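Local coordinates for proximal thread matrix protein 1 (PDB 4CN9), which probably binds collagen in the matrix of the mussel byssus through von Willebrand factor type A domains, and carries zinc ions, at residues E48-D61 with M77-T90. Sequence-based numbering, arbitrary orientation.
Sequences EECDVQADIIVLFD and MKDFVKELVDSFTT. With ZN (zinc ion), chain D.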
ATOM      1  N   GLU A  48     -21.880   2.578  -4.157  1.00 39.46           N
ATOM      2  CA  GLU A  48     -21.443   1.366  -4.838  1.00 41.69           C
ATOM      3  C   GLU A  48     -21.438   0.098  -4.038  1.00 31.67           C
ATOM      4  O   GLU A  48     -21.717   0.076  -2.843  1.00 31.90           O
ATOM      5  CB  GLU A  48     -20.092   1.485  -5.528  1.00 44.52           C
ATOM      6  CG  GLU A  48     -19.179   2.573  -5.154  1.00 44.29           C
ATOM      7  CD  GLU A  48     -18.459   3.021  -6.397  1.00 41.82           C
ATOM      8  OE1 GLU A  48     -19.111   3.669  -7.234  1.00 55.40           O
ATOM      9  OE2 GLU A  48     -17.272   2.682  -6.574  1.00 37.42           O
ATOM     10  N   GLU A  49     -21.122  -0.961  -4.774  1.00 33.58           N
ATOM     11  CA  GLU A  49     -21.066  -2.309  -4.265  1.00 31.86           C
ATOM     12  C   GLU A  49     -19.784  -2.983  -4.725  1.00 27.87           C
ATOM     13  O   GLU A  49     -19.114  -2.538  -5.664  1.00 26.57           O
ATOM     14  CB  GLU A  49     -22.258  -3.122  -4.769  1.00 29.23           C
ATOM     15  CG  GLU A  49     -22.231  -3.407  -6.263  1.00 32.80           C
ATOM     16  CD  GLU A  49     -23.530  -4.010  -6.778  1.00 36.43           C
ATOM     17  OE1 GLU A  49     -24.604  -3.676  -6.237  1.00 34.97           O
ATOM     18  OE2 GLU A  49     -23.473  -4.816  -7.732  1.00 38.84           O
ATOM     19  N   CYS A  50     -19.468  -4.067  -4.037  1.00 25.63           N
ATOM     20  CA  CYS A  50     -18.340  -4.901  -4.356  1.00 26.07           C
ATOM     21  C   CYS A  50     -18.870  -6.319  -4.390  1.00 24.42           C
ATOM     22  O   CYS A  50     -19.542  -6.750  -3.453  1.00 28.27           O
ATOM     23  CB  CYS A  50     -17.276  -4.759  -3.274  1.00 29.69           C
ATOM     24  SG  CYS A  50     -15.812  -5.746  -3.576  1.00 31.95           S
ATOM     25  N   ASP A  51     -18.586  -7.035  -5.468  1.00 25.29           N
ATOM     26  CA  ASP A  51     -19.108  -8.391  -5.654  1.00 27.46           C
ATOM     27  C   ASP A  51     -18.071  -9.445  -5.230  1.00 28.17           C
ATOM     28  O   ASP A  51     -18.318 -10.647  -5.311  1.00 28.31           O
ATOM     29  CB  ASP A  51     -19.517  -8.624  -7.122  1.00 32.64           C
ATOM     30  CG  ASP A  51     -20.572  -7.634  -7.622  1.00 31.72           C
ATOM     31  OD1 ASP A  51     -21.293  -7.005  -6.820  1.00 31.11           O
ATOM     32  OD2 ASP A  51     -20.681  -7.463  -8.850  1.00 37.75           O
ATOM     33  N   VAL A  52     -16.917  -8.981  -4.764  1.00 28.69           N
ATOM     34  CA  VAL A  52     -15.805  -9.860  -4.415  1.00 31.93           C
ATOM     35  C   VAL A  52     -16.125 -10.701  -3.190  1.00 28.13           C
ATOM     36  O   VAL A  52     -16.737 -10.208  -2.253  1.00 27.70           O
ATOM     37  CB  VAL A  52     -14.522  -9.037  -4.157  1.00 32.08           C
ATOM     38  CG1 VAL A  52     -13.359  -9.941  -3.739  1.00 34.52           C
ATOM     39  CG2 VAL A  52     -14.142  -8.250  -5.413  1.00 39.25           C
ATOM     40  N   GLN A  53     -15.716 -11.968  -3.201  1.00 28.50           N
ATOM     41  CA  GLN A  53     -15.908 -12.843  -2.044  1.00 27.38           C
ATOM     42  C   GLN A  53     -14.819 -12.593  -1.014  1.00 27.13           C
ATOM     43  O   GLN A  53     -13.633 -12.729  -1.303  1.00 25.24           O
ATOM     44  CB  GLN A  53     -15.909 -14.313  -2.458  1.00 31.81           C
ATOM     45  CG  GLN A  53     -17.161 -14.709  -3.218  1.00 38.78           C
ATOM     46  CD  GLN A  53     -17.113 -16.133  -3.726  1.00 54.49           C
ATOM     47  OE1 GLN A  53     -16.399 -16.980  -3.182  1.00 54.05           O
ATOM     48  NE2 GLN A  53     -17.877 -16.408  -4.780  1.00 54.28           N
ATOM     49  N   ALA A  54     -15.224 -12.233   0.196  1.00 28.13           N
ATOM     50  CA  ALA A  54     -14.284 -11.717   1.181  1.00 24.62           C
ATOM     51  C   ALA A  54     -14.689 -12.082   2.603  1.00 24.48           C
ATOM     52  O   ALA A  54     -15.875 -12.285   2.896  1.00 20.74           O
ATOM     53  CB  ALA A  54     -14.187 -10.193   1.054  1.00 22.52           C
ATOM     54  N   ASP A  55     -13.679 -12.169   3.468  1.00 21.92           N
ATOM     55  CA  ASP A  55     -13.870 -12.164   4.913  1.00 21.41           C
ATOM     56  C   ASP A  55     -13.407 -10.777   5.395  1.00 19.92           C
ATOM     57  O   ASP A  55     -12.241 -10.400   5.229  1.00 17.82           O
ATOM     58  CB  ASP A  55     -13.079 -13.304   5.581  1.00 20.83           C
ATOM     59  CG  ASP A  55     -13.687 -14.694   5.323  1.00 27.58           C
ATOM     60  OD1 ASP A  55     -14.925 -14.812   5.191  1.00 23.68           O
ATOM     61  OD2 ASP A  55     -12.911 -15.683   5.269  1.00 30.00           O
ATOM     62  N   ILE A  56     -14.344  -9.991   5.919  1.00 17.93           N
ATOM     63  CA  ILE A  56     -14.078  -8.615   6.300  1.00 16.90           C
ATOM     64  C   ILE A  56     -14.143  -8.454   7.825  1.00 17.97           C
ATOM     65  O   ILE A  56     -15.121  -8.832   8.456  1.00 16.47           O
ATOM     66  CB  ILE A  56     -15.087  -7.654   5.646  1.00 19.38           C
ATOM     67  CG1 ILE A  56     -15.062  -7.811   4.113  1.00 24.71           C
ATOM     68  CG2 ILE A  56     -14.774  -6.231   6.021  1.00 20.39           C
ATOM     69  CD1 ILE A  56     -16.424  -7.655   3.465  1.00 28.63           C
ATOM     70  N   ILE A  57     -13.071  -7.925   8.400  1.00 15.78           N
ATOM     71  CA  ILE A  57     -13.018  -7.595   9.806  1.00 16.83           C
ATOM     72  C   ILE A  57     -12.926  -6.094   9.969  1.00 14.71           C
ATOM     73  O   ILE A  57     -12.041  -5.454   9.412  1.00 17.43           O
ATOM     74  CB  ILE A  57     -11.795  -8.237  10.486  1.00 14.70           C
ATOM     75  CG1 ILE A  57     -11.850  -9.760  10.323  1.00 16.45           C
ATOM     76  CG2 ILE A  57     -11.729  -7.837  11.956  1.00 16.70           C
ATOM     77  CD1 ILE A  57     -12.989 -10.433  11.087  1.00 18.07           C
ATOM     78  N   VAL A  58     -13.859  -5.525  10.719  1.00 16.86           N
ATOM     79  CA  VAL A  58     -13.746  -4.136  11.149  1.00 13.02           C
ATOM     80  C   VAL A  58     -13.168  -4.057  12.560  1.00 14.68           C
ATOM     81  O   VAL A  58     -13.658  -4.698  13.477  1.00 17.71           O
ATOM     82  CB  VAL A  58     -15.114  -3.414  11.118  1.00 18.43           C
ATOM     83  CG1 VAL A  58     -14.989  -2.005  11.675  1.00 20.64           C
ATOM     84  CG2 VAL A  58     -15.652  -3.401   9.697  1.00 22.04           C
ATOM     85  N   LEU A  59     -12.103  -3.275  12.698  1.00 14.79           N
ATOM     86  CA  LEU A  59     -11.439  -2.993  13.967  1.00 16.29           C
ATOM     87  C   LEU A  59     -11.915  -1.618  14.424  1.00 18.29           C
ATOM     88  O   LEU A  59     -11.597  -0.592  13.812  1.00 20.51           O
ATOM     89  CB  LEU A  59      -9.922  -3.033  13.739  1.00 16.83           C
ATOM     90  CG  LEU A  59      -8.916  -3.341  14.845  1.00 24.71           C
ATOM     91  CD1 LEU A  59      -9.373  -4.412  15.833  1.00 20.46           C
ATOM     92  CD2 LEU A  59      -7.622  -3.769  14.164  1.00 24.48           C
ATOM     93  N   PHE A  60     -12.711  -1.630  15.483  1.00 14.52           N
ATOM     94  CA  PHE A  60     -13.591  -0.543  15.889  1.00 17.21           C
ATOM     95  C   PHE A  60     -13.045   0.033  17.204  1.00 21.06           C
ATOM     96  O   PHE A  60     -13.099  -0.636  18.227  1.00 17.01           O
ATOM     97  CB  PHE A  60     -14.981  -1.184  16.080  1.00 20.34           C
ATOM     98  CG  PHE A  60     -16.101  -0.229  16.387  1.00 20.71           C
ATOM     99  CD1 PHE A  60     -16.212   0.388  17.635  1.00 16.07           C
ATOM    100  CD2 PHE A  60     -17.087   0.004  15.437  1.00 26.53           C
ATOM    101  CE1 PHE A  60     -17.270   1.235  17.903  1.00 23.04           C
ATOM    102  CE2 PHE A  60     -18.150   0.856  15.702  1.00 23.76           C
ATOM    103  CZ  PHE A  60     -18.249   1.464  16.927  1.00 23.83           C
ATOM    104  N   ASP A  61     -12.498   1.254  17.158  1.00 16.29           N
ATOM    105  CA  ASP A  61     -11.974   1.967  18.339  1.00 17.17           C
ATOM    106  C   ASP A  61     -13.119   2.215  19.327  1.00 22.14           C
ATOM    107  O   ASP A  61     -14.115   2.844  18.954  1.00 19.07           O
ATOM    108  CB  ASP A  61     -11.351   3.287  17.855  1.00 20.57           C
ATOM    109  CG  ASP A  61     -10.677   4.124  18.966  1.00 19.91           C
ATOM    110  OD1 ASP A  61     -11.112   4.129  20.139  1.00 19.02           O
ATOM    111  OD2 ASP A  61      -9.702   4.826  18.621  1.00 19.47           O
ATOM    112  N   MET A  77     -20.678   5.748  14.025  1.00 27.50           N
ATOM    113  CA  MET A  77     -19.702   4.723  13.660  1.00 25.31           C
ATOM    114  C   MET A  77     -20.433   3.450  13.294  1.00 19.76           C
ATOM    115  O   MET A  77     -20.118   2.811  12.301  1.00 24.23           O
ATOM    116  CB  MET A  77     -18.728   4.455  14.814  1.00 22.36           C
ATOM    117  CG  MET A  77     -17.777   5.585  15.079  1.00 23.64           C
ATOM    118  SD  MET A  77     -16.717   5.300  16.526  1.00 27.64           S
ATOM    119  CE  MET A  77     -15.670   3.976  15.866  1.00 25.61           C
ATOM    120  N   LYS A  78     -21.435   3.088  14.087  1.00 22.68           N
ATOM    121  CA  LYS A  78     -22.184   1.867  13.843  1.00 24.12           C
ATOM    122  C   LYS A  78     -22.893   1.929  12.497  1.00 26.12           C
ATOM    123  O   LYS A  78     -22.915   0.952  11.737  1.00 24.19           O
ATOM    124  CB  LYS A  78     -23.209   1.642  14.953  1.00 24.97           C
ATOM    125  CG  LYS A  78     -22.598   1.188  16.252  1.00 22.98           C
ATOM    126  CD  LYS A  78     -23.628   1.059  17.336  1.00 26.31           C
ATOM    127  CE  LYS A  78     -23.015   0.437  18.581  1.00 27.55           C
ATOM    128  NZ  LYS A  78     -24.033   0.106  19.590  1.00 26.80           N
ATOM    129  N   ASP A  79     -23.492   3.082  12.213  1.00 26.42           N
ATOM    130  CA  ASP A  79     -24.217   3.277  10.959  1.00 26.33           C
ATOM    131  C   ASP A  79     -23.289   3.147   9.761  1.00 25.44           C
ATOM    132  O   ASP A  79     -23.635   2.528   8.747  1.00 28.18           O
ATOM    133  CB  ASP A  79     -24.930   4.633  10.968  1.00 24.21           C
ATOM    134  CG  ASP A  79     -26.109   4.663  11.935  1.00 24.91           C
ATOM    135  OD1 ASP A  79     -26.512   3.585  12.410  1.00 29.98           O
ATOM    136  OD2 ASP A  79     -26.637   5.758  12.214  1.00 38.37           O
ATOM    137  N   PHE A  80     -22.097   3.713   9.887  1.00 23.93           N
ATOM    138  CA  PHE A  80     -21.108   3.603   8.833  1.00 23.12           C
ATOM    139  C   PHE A  80     -20.792   2.131   8.556  1.00 23.94           C
ATOM    140  O   PHE A  80     -20.700   1.723   7.402  1.00 23.09           O
ATOM    141  CB  PHE A  80     -19.843   4.384   9.207  1.00 23.55           C
ATOM    142  CG  PHE A  80     -18.755   4.289   8.185  1.00 25.80           C
ATOM    143  CD1 PHE A  80     -18.828   5.017   7.011  1.00 26.09           C
ATOM    144  CD2 PHE A  80     -17.664   3.459   8.385  1.00 25.24           C
ATOM    145  CE1 PHE A  80     -17.831   4.938   6.069  1.00 27.33           C
ATOM    146  CE2 PHE A  80     -16.668   3.367   7.438  1.00 25.10           C
ATOM    147  CZ  PHE A  80     -16.750   4.112   6.277  1.00 26.24           C
ATOM    148  N   VAL A  81     -20.649   1.332   9.612  1.00 22.30           N
ATOM    149  CA  VAL A  81     -20.281  -0.073   9.444  1.00 24.01           C
ATOM    150  C   VAL A  81     -21.442  -0.853   8.831  1.00 24.48           C
ATOM    151  O   VAL A  81     -21.242  -1.738   8.010  1.00 21.50           O
ATOM    152  CB  VAL A  81     -19.837  -0.705  10.785  1.00 21.80           C
ATOM    153  CG1 VAL A  81     -19.528  -2.184  10.614  1.00 22.54           C
ATOM    154  CG2 VAL A  81     -18.618   0.039  11.327  1.00 24.59           C
ATOM    155  N   LYS A  82     -22.663  -0.502   9.223  1.00 24.82           N
ATOM    156  CA  LYS A  82     -23.850  -1.068   8.598  1.00 23.77           C
ATOM    157  C   LYS A  82     -23.875  -0.808   7.100  1.00 22.70           C
ATOM    158  O   LYS A  82     -24.250  -1.675   6.317  1.00 22.18           O
ATOM    159  CB  LYS A  82     -25.108  -0.483   9.229  1.00 23.09           C
ATOM    160  CG  LYS A  82     -25.367  -0.963  10.615  1.00 28.90           C
ATOM    161  CD  LYS A  82     -26.673  -0.381  11.154  1.00 31.62           C
ATOM    162  CE  LYS A  82     -26.835  -0.721  12.617  1.00 30.26           C
ATOM    163  NZ  LYS A  82     -27.953   0.023  13.245  1.00 33.33           N
ATOM    164  N   GLU A  83     -23.484   0.396   6.701  1.00 22.11           N
ATOM    165  CA  GLU A  83     -23.457   0.748   5.294  1.00 24.24           C
ATOM    166  C   GLU A  83     -22.412  -0.074   4.527  1.00 24.74           C
ATOM    167  O   GLU A  83     -22.638  -0.465   3.382  1.00 24.47           O
ATOM    168  CB  GLU A  83     -23.209   2.252   5.147  1.00 27.61           C
ATOM    169  CG  GLU A  83     -24.412   3.065   5.631  1.00 28.87           C
ATOM    170  CD  GLU A  83     -24.085   4.516   5.890  1.00 32.30           C
ATOM    171  OE1 GLU A  83     -23.011   4.973   5.464  1.00 34.65           O
ATOM    172  OE2 GLU A  83     -24.907   5.201   6.527  1.00 34.30           O
ATOM    173  N   LEU A  84     -21.282  -0.352   5.173  1.00 22.88           N
ATOM    174  CA  LEU A  84     -20.273  -1.253   4.608  1.00 25.38           C
ATOM    175  C   LEU A  84     -20.854  -2.629   4.339  1.00 21.65           C
ATOM    176  O   LEU A  84     -20.682  -3.183   3.257  1.00 23.36           O
ATOM    177  CB  LEU A  84     -19.091  -1.404   5.571  1.00 25.13           C
ATOM    178  CG  LEU A  84     -18.300  -0.122   5.826  1.00 28.05           C
ATOM    179  CD1 LEU A  84     -17.260  -0.326   6.919  1.00 29.18           C
ATOM    180  CD2 LEU A  84     -17.646   0.346   4.528  1.00 24.76           C
ATOM    181  N   VAL A  85     -21.511  -3.192   5.343  1.00 23.01           N
ATOM    182  CA  VAL A  85     -22.138  -4.497   5.205  1.00 21.01           C
ATOM    183  C   VAL A  85     -23.045  -4.544   3.975  1.00 22.56           C
ATOM    184  O   VAL A  85     -23.012  -5.495   3.193  1.00 24.22           O
ATOM    185  CB  VAL A  85     -22.956  -4.846   6.444  1.00 23.35           C
ATOM    186  CG1 VAL A  85     -23.818  -6.084   6.187  1.00 30.73           C
ATOM    187  CG2 VAL A  85     -22.033  -5.059   7.643  1.00 24.64           C
ATOM    188  N   ASP A  86     -23.843  -3.499   3.799  1.00 24.90           N
ATOM    189  CA  ASP A  86     -24.812  -3.434   2.698  1.00 23.46           C
ATOM    190  C   ASP A  86     -24.163  -3.126   1.358  1.00 25.52           C
ATOM    191  O   ASP A  86     -24.844  -3.084   0.339  1.00 28.76           O
ATOM    192  CB  ASP A  86     -25.900  -2.389   3.009  1.00 26.83           C
ATOM    193  CG  ASP A  86     -26.987  -2.937   3.925  1.00 26.00           C
ATOM    194  OD1 ASP A  86     -27.047  -4.174   4.115  1.00 28.39           O
ATOM    195  OD2 ASP A  86     -27.784  -2.139   4.458  1.00 29.64           O
ATOM    196  N   SER A  87     -22.846  -2.923   1.358  1.00 26.50           N
ATOM    197  CA  SER A  87     -22.089  -2.666   0.130  1.00 24.89           C
ATOM    198  C   SER A  87     -21.486  -3.936  -0.491  1.00 24.55           C
ATOM    199  O   SER A  87     -21.006  -3.919  -1.640  1.00 26.67           O
ATOM    200  CB  SER A  87     -20.970  -1.665   0.425  1.00 29.57           C
ATOM    201  OG  SER A  87     -21.499  -0.479   1.010  1.00 31.37           O
ATOM    202  N   PHE A  88     -21.514  -5.037   0.256  1.00 23.89           N
ATOM    203  CA  PHE A  88     -20.936  -6.291  -0.222  1.00 26.35           C
ATOM    204  C   PHE A  88     -22.035  -7.257  -0.602  1.00 28.31           C
ATOM    205  O   PHE A  88     -22.690  -7.833   0.256  1.00 27.24           O
ATOM    206  CB  PHE A  88     -19.993  -6.892   0.828  1.00 26.18           C
ATOM    207  CG  PHE A  88     -18.723  -6.110   0.988  1.00 26.33           C
ATOM    208  CD1 PHE A  88     -17.645  -6.345   0.155  1.00 27.19           C
ATOM    209  CD2 PHE A  88     -18.626  -5.117   1.941  1.00 31.57           C
ATOM    210  CE1 PHE A  88     -16.490  -5.622   0.283  1.00 27.52           C
ATOM    211  CE2 PHE A  88     -17.468  -4.392   2.078  1.00 32.84           C
ATOM    212  CZ  PHE A  88     -16.403  -4.637   1.233  1.00 30.30           C
ATOM    213  N   THR A  89     -22.220  -7.423  -1.904  1.00 26.08           N
ATOM    214  CA  THR A  89     -23.376  -8.138  -2.433  1.00 34.54           C
ATOM    215  C   THR A  89     -23.417  -9.609  -2.016  1.00 34.88           C
ATOM    216  O   THR A  89     -24.499 -10.157  -1.838  1.00 38.13           O
ATOM    217  CB  THR A  89     -23.436  -8.026  -3.972  1.00 34.48           C
ATOM    218  OG1 THR A  89     -22.305  -8.681  -4.553  1.00 39.46           O
ATOM    219  CG2 THR A  89     -23.446  -6.569  -4.396  1.00 34.47           C
ATOM    220  N   THR A  90     -22.255 -10.237  -1.826  1.00 31.13           N
ATOM    221  CA  THR A  90     -22.204 -11.671  -1.492  1.00 32.21           C
ATOM    222  C   THR A  90     -22.298 -11.985   0.014  1.00 32.55           C
ATOM    223  O   THR A  90     -22.264 -13.153   0.424  1.00 28.51           O
ATOM    224  CB  THR A  90     -20.938 -12.357  -2.078  1.00 34.50           C
ATOM    225  OG1 THR A  90     -19.758 -11.828  -1.465  1.00 32.65           O
ATOM    226  CG2 THR A  90     -20.856 -12.139  -3.590  1.00 36.10           C
TER
HETATM  227 ZN    ZN D1449     -22.103  -5.976  -8.538  0.50 33.43          ZN
HETATM  228  O   HOH W   1     -19.249  -8.938  -2.083  1.00 28.85           O
HETATM  229  O   HOH W   2     -22.986  -6.618 -10.326  0.70 36.21           O
HETATM  230  O   HOH W   3     -23.614  -7.409  -8.528  0.70 38.83           O
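Ile56 drops its CD1 methyl straight onto the Phe88 ring, 3.5 Å from the ring centroid, in a CH-pi contact centred over the face. Cys50 comes at the same ring obliquely, its CB 3.7 Å from Phe88 CE1; with SG anti to the backbone N (chi1 -179°), the sulfur lies obliquely beside the ring, 5.0 Å from its centroid, and is disulfide-bonded to Cys242. Replacing Phe88 by an alanine would remove the ring and probably leave Ile56 CD1 and Cys50 CB without their common partner, with a gap beneath the strand. Toward the C-terminal end of the strand, Val58 slides past Val81, and the bend of Met77 at chi3 (70°) swings CE over the centre of the Phe60 ring, 3.8 Å from its centroid, a CH-pi contact beside a Met-aromatic one.

Next to the Phe88 cluster, toward the zinc, the contact turns polar, and Glu49, Asp51, Thr89 and Thr90 are partly exposed. Cys50 N bonds to Ser87 O (2.9 Å) and Thr89 N to Cys50 O (3.2 Å), the two bonds of a single beta bridge between Cys50 and Phe88. Thr89 OG1 donates to Asp51 OD1 from above the carboxylate plane (3.0 Å), a second-shell bond likely to steady a carboxylate that grips zinc with both oxygens. Glu49 OE2, His446 and two waters complete that site.

Strand 54-61, inside the mixed sheet of this von Willebrand factor A domain, runs antiparallel to the 77-85 part of helix 73-85, the axes coming within 10.9 Å; the helix also packs on helix 122-130, through Val81 against Ile129, and on helix 234-241, through Leu84.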